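Local coordinates for lectin-like protein (Entamoeba histolytica HM-1:IMSS-A, PDB 5ZBT), which is of unknown function but may bind mannose through its legume-lectin-like domain, the part of this ERGIC-53-like membrane protein present here, at residues Y155-A160 / M193-I198; G123-F128 / S137-D142. One frame throughout, in Å; residues are numbered along the deposited sequence.

Overall arrangement
The two contacts sit side by side, their centres about 11 Å apart, in a sandwich of two antiparallel sheets. Contact 2 joins neighbouring strands of one sheet; contact 1 runs from the edge strand of that same sheet, 153-158, across to the edge strand of the other, 191-198. Strand 135-142 serves both: it pairs with 122-127 in contact 2 and is followed in the chain by 153-158, its other neighbour in the sheet, and V138 N lies 2.9 Å from Y155 O, a probable hydrogen bond. V138 also reaches the second sheet, its CG1 3.7 Å from I198 CD1 and its CG2 3.9 Å from I196 CD1. Contact 1 thus ties the edges of the two sheets together next to the buried pairs of contact 2.

Contact 1: Y155-A160 / M193-I198; sequences YQCSVA and MDCITI
Y155 lays one face of its ring on I198: CG1 of the isoleucine stands 3.8 Å from the ring centroid and almost on the normal, 9° off it, a CH-pi contact. CD1 of I198 extends beside this to Y155 CD1 at 3.7 Å, while CG2 passes close to the phenol end, 3.8 Å from OH. The ring is brought there by a chi1 of -70°, which sets CG beside the backbone N and anti to the carbonyl carbon. I196 packs against the base of the tyrosine, CG2 3.9 Å from Y155 CB, and its CD1 lies 3.7 Å from Q156 CA. These strands are the facing edges of the two sheets of a legume-lectin-like beta-sandwich; they run antiparallel, and side chains join them. The covalent link is the disulfide C157-C195, SG to SG 2.1 Å, with a left-handed chi3 of -95°. C195 reaches over with SG anti to its backbone N. A classic beta bulge places both C195 and I196 opposite I184 of strand 181-188. Farther along, V159 meets the other strand loosely, CG1 4.4 Å from M193 CG, and also rests on I186 and V188.

Contact 2: G123-F128 / S137-D142; sequences GIFINF and SVLKND
L139 O is gripped by two donors, the backbone N of G123 at 3.0 Å and the hydroxyl of Y119 from a neighbouring loop. The amide N-H points nearly straight at this oxygen but stands 34° from its carbonyl plane. The pair belongs to an antiparallel beta hairpin, strands 122-127 and 135-142, within one sheet of the lectin sandwich. L139 N returns a bond to G123 O, completing one hydrogen-bonded pair. F125 and S137 form the next, N of each bonded to O of the other at 2.9 Å. Between them I124 and V138 make the non-hydrogen-bonded pair, where V138 CA also approaches G123 O to 3.4 Å as a CA-H...O contact. I124 and V138 project to the inner face, CG1 of the isoleucine 4.3 Å from CG2 of the valine. F125, S137 and L139 project to the opposite face, where F125 and L139 touch. With chi1 at -49°, the F125 ring folds back over its own strand, so that G123 C sits 3.8 Å above the ring plane, offset toward the rim; glycine offers no side chain to obstruct it. F113 stacks with this ring and W101 meets it edge-to-face. L139 flanks it, CB 3.7 Å from F125 CE2, with CD2 in the ring plane at its edge, 4.0 Å from CE2.

Contact 1: Y155-A160 / M193-I198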
loop_
_atom_site.group_PDB
_atom_site.type_symbol
_atom_site.label_atom_id
_atom_site.label_comp_id
_atom_site.label_asym_id
_atom_site.label_seq_id
_atom_site.Cartn_x
_atom_site.Cartn_y
_atom_site.Cartn_z
ATOM N N TYR A 155 6.430 -12.622 4.972
ATOM C CA TYR A 155 5.285 -13.052 5.759
ATOM C C TYR A 155 4.042 -12.971 4.886
ATOM O O TYR A 155 3.975 -12.155 3.961
ATOM C CB TYR A 155 5.075 -12.175 7.000
ATOM C CG TYR A 155 6.117 -12.314 8.103
ATOM C CD1 TYR A 155 7.387 -11.765 7.965
ATOM C CD2 TYR A 155 5.814 -12.962 9.298
ATOM C CE1 TYR A 155 8.335 -11.876 8.972
ATOM C CE2 TYR A 155 6.759 -13.074 10.315
ATOM C CZ TYR A 155 8.011 -12.529 10.136
ATOM O OH TYR A 155 8.951 -12.632 11.122
ATOM N N GLN A 156 3.046 -13.800 5.185
ATOM C CA GLN A 156 1.836 -13.732 4.385
ATOM C C GLN A 156 0.626 -14.159 5.201
ATOM O O GLN A 156 0.734 -14.766 6.265
ATOM C CB GLN A 156 1.951 -14.572 3.111
ATOM C CG GLN A 156 2.020 -16.064 3.329
ATOM C CD GLN A 156 2.278 -16.840 2.028
ATOM O OE1 GLN A 156 2.853 -16.319 1.064
ATOM N NE2 GLN A 156 1.838 -18.084 2.002
ATOM N N CYS A 157 -0.534 -13.792 4.688
ATOM C CA CYS A 157 -1.806 -14.172 5.259
ATOM C C CYS A 157 -2.827 -14.092 4.133
ATOM O O CYS A 157 -2.528 -13.647 3.019
ATOM C CB CYS A 157 -2.191 -13.260 6.430
ATOM S SG CYS A 157 -3.217 -11.838 5.918
ATOM N N SER A 158 -4.046 -14.498 4.439
ATOM C CA SER A 158 -5.110 -14.544 3.455
ATOM C C SER A 158 -6.356 -13.981 4.110
ATOM O O SER A 158 -6.678 -14.371 5.236
ATOM C CB SER A 158 -5.327 -15.977 2.987
ATOM O OG SER A 158 -6.228 -16.033 1.909
ATOM N N VAL A 159 -7.034 -13.048 3.431
ATOM C CA VAL A 159 -8.250 -12.440 3.968
ATOM C C VAL A 159 -9.296 -12.323 2.869
ATOM O O VAL A 159 -9.057 -11.670 1.847
ATOM C CB VAL A 159 -8.007 -11.060 4.597
ATOM C CG1 VAL A 159 -9.353 -10.469 5.052
ATOM C CG2 VAL A 159 -7.059 -11.174 5.779
ATOM N N ALA A 160 -10.473 -12.902 3.105
ATOM C CA ALA A 160 -11.543 -12.890 2.122
ATOM C C ALA A 160 -12.250 -11.542 2.081
ATOM O O ALA A 160 -12.335 -10.830 3.083
ATOM C CB ALA A 160 -12.565 -13.988 2.430
ATOM N N MET A 193 -9.590 -7.618 11.013
ATOM C CA MET A 193 -9.044 -8.954 10.828
ATOM C C MET A 193 -7.540 -8.941 11.054
ATOM O O MET A 193 -6.832 -8.091 10.501
ATOM C CB MET A 193 -9.343 -9.472 9.425
ATOM C CG MET A 193 -10.775 -9.331 9.021
ATOM S SD MET A 193 -11.760 -10.660 9.712
ATOM C CE MET A 193 -12.343 -11.361 8.170
ATOM N N ASP A 194 -7.068 -9.886 11.865
ATOM C CA ASP A 194 -5.646 -10.143 12.006
ATOM C C ASP A 194 -5.034 -10.522 10.659
ATOM O O ASP A 194 -5.703 -11.053 9.768
ATOM C CB ASP A 194 -5.418 -11.274 13.009
ATOM C CG ASP A 194 -5.785 -10.888 14.443
ATOM O OD1 ASP A 194 -5.716 -9.691 14.802
ATOM O OD2 ASP A 194 -6.134 -11.796 15.229
ATOM N N CYS A 195 -3.739 -10.267 10.515
ATOM C CA CYS A 195 -3.060 -10.742 9.316
ATOM C C CYS A 195 -1.607 -11.122 9.616
ATOM O O CYS A 195 -1.252 -12.303 9.601
ATOM C CB CYS A 195 -3.168 -9.679 8.213
ATOM S SG CYS A 195 -2.376 -10.090 6.647
ATOM N N ILE A 196 -0.767 -10.148 9.938
ATOM C CA ILE A 196 0.658 -10.381 10.121
ATOM C C ILE A 196 1.137 -9.569 11.319
ATOM O O ILE A 196 0.739 -8.410 11.510
ATOM C CB ILE A 196 1.444 -10.010 8.843
ATOM C CG1 ILE A 196 1.248 -11.070 7.754
ATOM C CG2 ILE A 196 2.941 -9.761 9.131
ATOM C CD1 ILE A 196 1.560 -10.559 6.350
ATOM N N THR A 197 1.974 -10.194 12.139
ATOM C CA THR A 197 2.765 -9.501 13.145
ATOM C C THR A 197 4.223 -9.861 12.916
ATOM O O THR A 197 4.548 -11.044 12.763
ATOM C CB THR A 197 2.345 -9.899 14.567
ATOM O OG1 THR A 197 0.981 -9.536 14.774
ATOM C CG2 THR A 197 3.182 -9.183 15.592
ATOM N N ILE A 198 5.095 -8.857 12.893
ATOM C CA ILE A 198 6.533 -9.062 12.751
ATOM C C ILE A 198 7.221 -8.454 13.957
ATOM O O ILE A 198 7.124 -7.238 14.192
ATOM C CB ILE A 198 7.090 -8.440 11.461
ATOM C CG1 ILE A 198 6.260 -8.851 10.248
ATOM C CG2 ILE A 198 8.554 -8.849 11.264
ATOM C CD1 ILE A 198 6.756 -8.246 8.986
#

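Contact 2: G123-F128 / S137-D142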
loop_
_atom_site.group_PDB
_atom_site.type_symbol
_atom_site.label_atom_id
_atom_site.label_comp_id
_atom_site.label_asym_id
_atom_site.label_seq_id
_atom_site.Cartn_x
_atom_site.Cartn_y
_atom_site.Cartn_z
ATOM N N GLY A 123 7.810 -3.696 1.633
ATOM C CA GLY A 123 6.657 -3.687 0.755
ATOM C C GLY A 123 5.542 -4.503 1.389
ATOM O O GLY A 123 5.764 -5.634 1.836
ATOM N N ILE A 124 4.357 -3.902 1.447
ATOM C CA ILE A 124 3.137 -4.562 1.917
ATOM C C ILE A 124 2.230 -4.717 0.705
ATOM O O ILE A 124 1.838 -3.716 0.085
ATOM C CB ILE A 124 2.449 -3.760 3.038
ATOM C CG1 ILE A 124 3.454 -3.442 4.140
ATOM C CG2 ILE A 124 1.275 -4.504 3.623
ATOM C CD1 ILE A 124 3.238 -2.108 4.772
ATOM N N PHE A 125 1.904 -5.963 0.358
ATOM C CA PHE A 125 1.236 -6.272 -0.898
ATOM C C PHE A 125 -0.096 -6.960 -0.640
ATOM O O PHE A 125 -0.201 -7.831 0.231
ATOM C CB PHE A 125 2.113 -7.169 -1.794
ATOM C CG PHE A 125 3.531 -6.675 -1.955
ATOM C CD1 PHE A 125 3.790 -5.361 -2.327
ATOM C CD2 PHE A 125 4.601 -7.519 -1.729
ATOM C CE1 PHE A 125 5.097 -4.900 -2.482
ATOM C CE2 PHE A 125 5.915 -7.064 -1.867
ATOM C CZ PHE A 125 6.156 -5.752 -2.251
ATOM N N ILE A 126 -1.110 -6.555 -1.399
ATOM C CA ILE A 126 -2.375 -7.267 -1.494
ATOM C C ILE A 126 -2.439 -7.846 -2.895
ATOM O O ILE A 126 -2.442 -7.097 -3.879
ATOM C CB ILE A 126 -3.582 -6.352 -1.231
ATOM C CG1 ILE A 126 -3.421 -5.578 0.083
ATOM C CG2 ILE A 126 -4.878 -7.173 -1.240
ATOM C CD1 ILE A 126 -4.599 -4.614 0.376
ATOM N N ASN A 127 -2.470 -9.170 -3.001
ATOM C CA ASN A 127 -2.383 -9.830 -4.300
ATOM C C ASN A 127 -3.664 -10.598 -4.596
ATOM O O ASN A 127 -4.091 -11.428 -3.786
ATOM C CB ASN A 127 -1.188 -10.769 -4.349
ATOM C CG ASN A 127 -1.143 -11.541 -5.637
ATOM O OD1 ASN A 127 -0.847 -10.978 -6.676
ATOM N ND2 ASN A 127 -1.474 -12.824 -5.588
ATOM N N PHE A 128 -4.279 -10.307 -5.754
ATOM C CA PHE A 128 -5.427 -11.050 -6.279
ATOM C C PHE A 128 -5.063 -11.998 -7.422
ATOM O O PHE A 128 -5.816 -12.948 -7.682
ATOM C CB PHE A 128 -6.519 -10.092 -6.798
ATOM C CG PHE A 128 -7.136 -9.220 -5.742
ATOM C CD1 PHE A 128 -6.524 -8.025 -5.365
ATOM C CD2 PHE A 128 -8.335 -9.578 -5.142
ATOM C CE1 PHE A 128 -7.092 -7.212 -4.393
ATOM C CE2 PHE A 128 -8.923 -8.771 -4.173
ATOM C CZ PHE A 128 -8.304 -7.585 -3.789
ATOM N N SER A 137 0.888 -9.896 1.895
ATOM C CA SER A 137 2.274 -10.283 2.111
ATOM C C SER A 137 3.067 -9.080 2.587
ATOM O O SER A 137 2.725 -7.932 2.293
ATOM C CB SER A 137 2.926 -10.814 0.844
ATOM O OG SER A 137 1.989 -11.534 0.067
ATOM N N VAL A 138 4.127 -9.351 3.338
ATOM C CA VAL A 138 5.109 -8.345 3.702
ATOM C C VAL A 138 6.464 -8.869 3.265
ATOM O O VAL A 138 6.801 -10.029 3.525
ATOM C CB VAL A 138 5.102 -8.027 5.204
ATOM C CG1 VAL A 138 6.206 -7.054 5.517
ATOM C CG2 VAL A 138 3.744 -7.437 5.620
ATOM N N LEU A 139 7.222 -8.016 2.582
ATOM C CA LEU A 139 8.500 -8.380 1.991
ATOM C C LEU A 139 9.502 -7.309 2.389
ATOM O O LEU A 139 9.462 -6.201 1.851
ATOM C CB LEU A 139 8.382 -8.470 0.475
ATOM C CG LEU A 139 9.395 -9.358 -0.232
ATOM C CD1 LEU A 139 9.464 -10.650 0.495
ATOM C CD2 LEU A 139 8.944 -9.613 -1.641
ATOM N N LYS A 140 10.387 -7.626 3.330
ATOM C CA LYS A 140 11.465 -6.714 3.699
ATOM C C LYS A 140 12.689 -7.027 2.853
ATOM O O LYS A 140 13.095 -8.188 2.745
ATOM C CB LYS A 140 11.815 -6.817 5.183
ATOM C CG LYS A 140 12.888 -5.838 5.629
ATOM C CD LYS A 140 12.898 -5.688 7.136
ATOM C CE LYS A 140 13.695 -4.458 7.569
ATOM N NZ LYS A 140 15.180 -4.660 7.417
ATOM N N ASN A 141 13.260 -5.991 2.253
ATOM C CA ASN A 141 14.380 -6.100 1.334
ATOM C C ASN A 141 15.532 -5.235 1.834
ATOM O O ASN A 141 15.318 -4.139 2.363
ATOM C CB ASN A 141 13.956 -5.670 -0.084
ATOM C CG ASN A 141 14.996 -6.009 -1.148
ATOM O OD1 ASN A 141 16.094 -6.507 -0.845
ATOM N ND2 ASN A 141 14.642 -5.755 -2.418
ATOM N N ASP A 142 16.749 -5.740 1.670
ATOM C CA ASP A 142 17.970 -5.046 2.065
ATOM C C ASP A 142 18.768 -4.585 0.841
ATOM O O ASP A 142 19.997 -4.627 0.825
ATOM C CB ASP A 142 18.812 -5.953 2.964
ATOM C CG ASP A 142 19.962 -5.207 3.646
ATOM O OD1 ASP A 142 19.836 -3.968 3.847
ATOM O OD2 ASP A 142 20.995 -5.857 3.963
#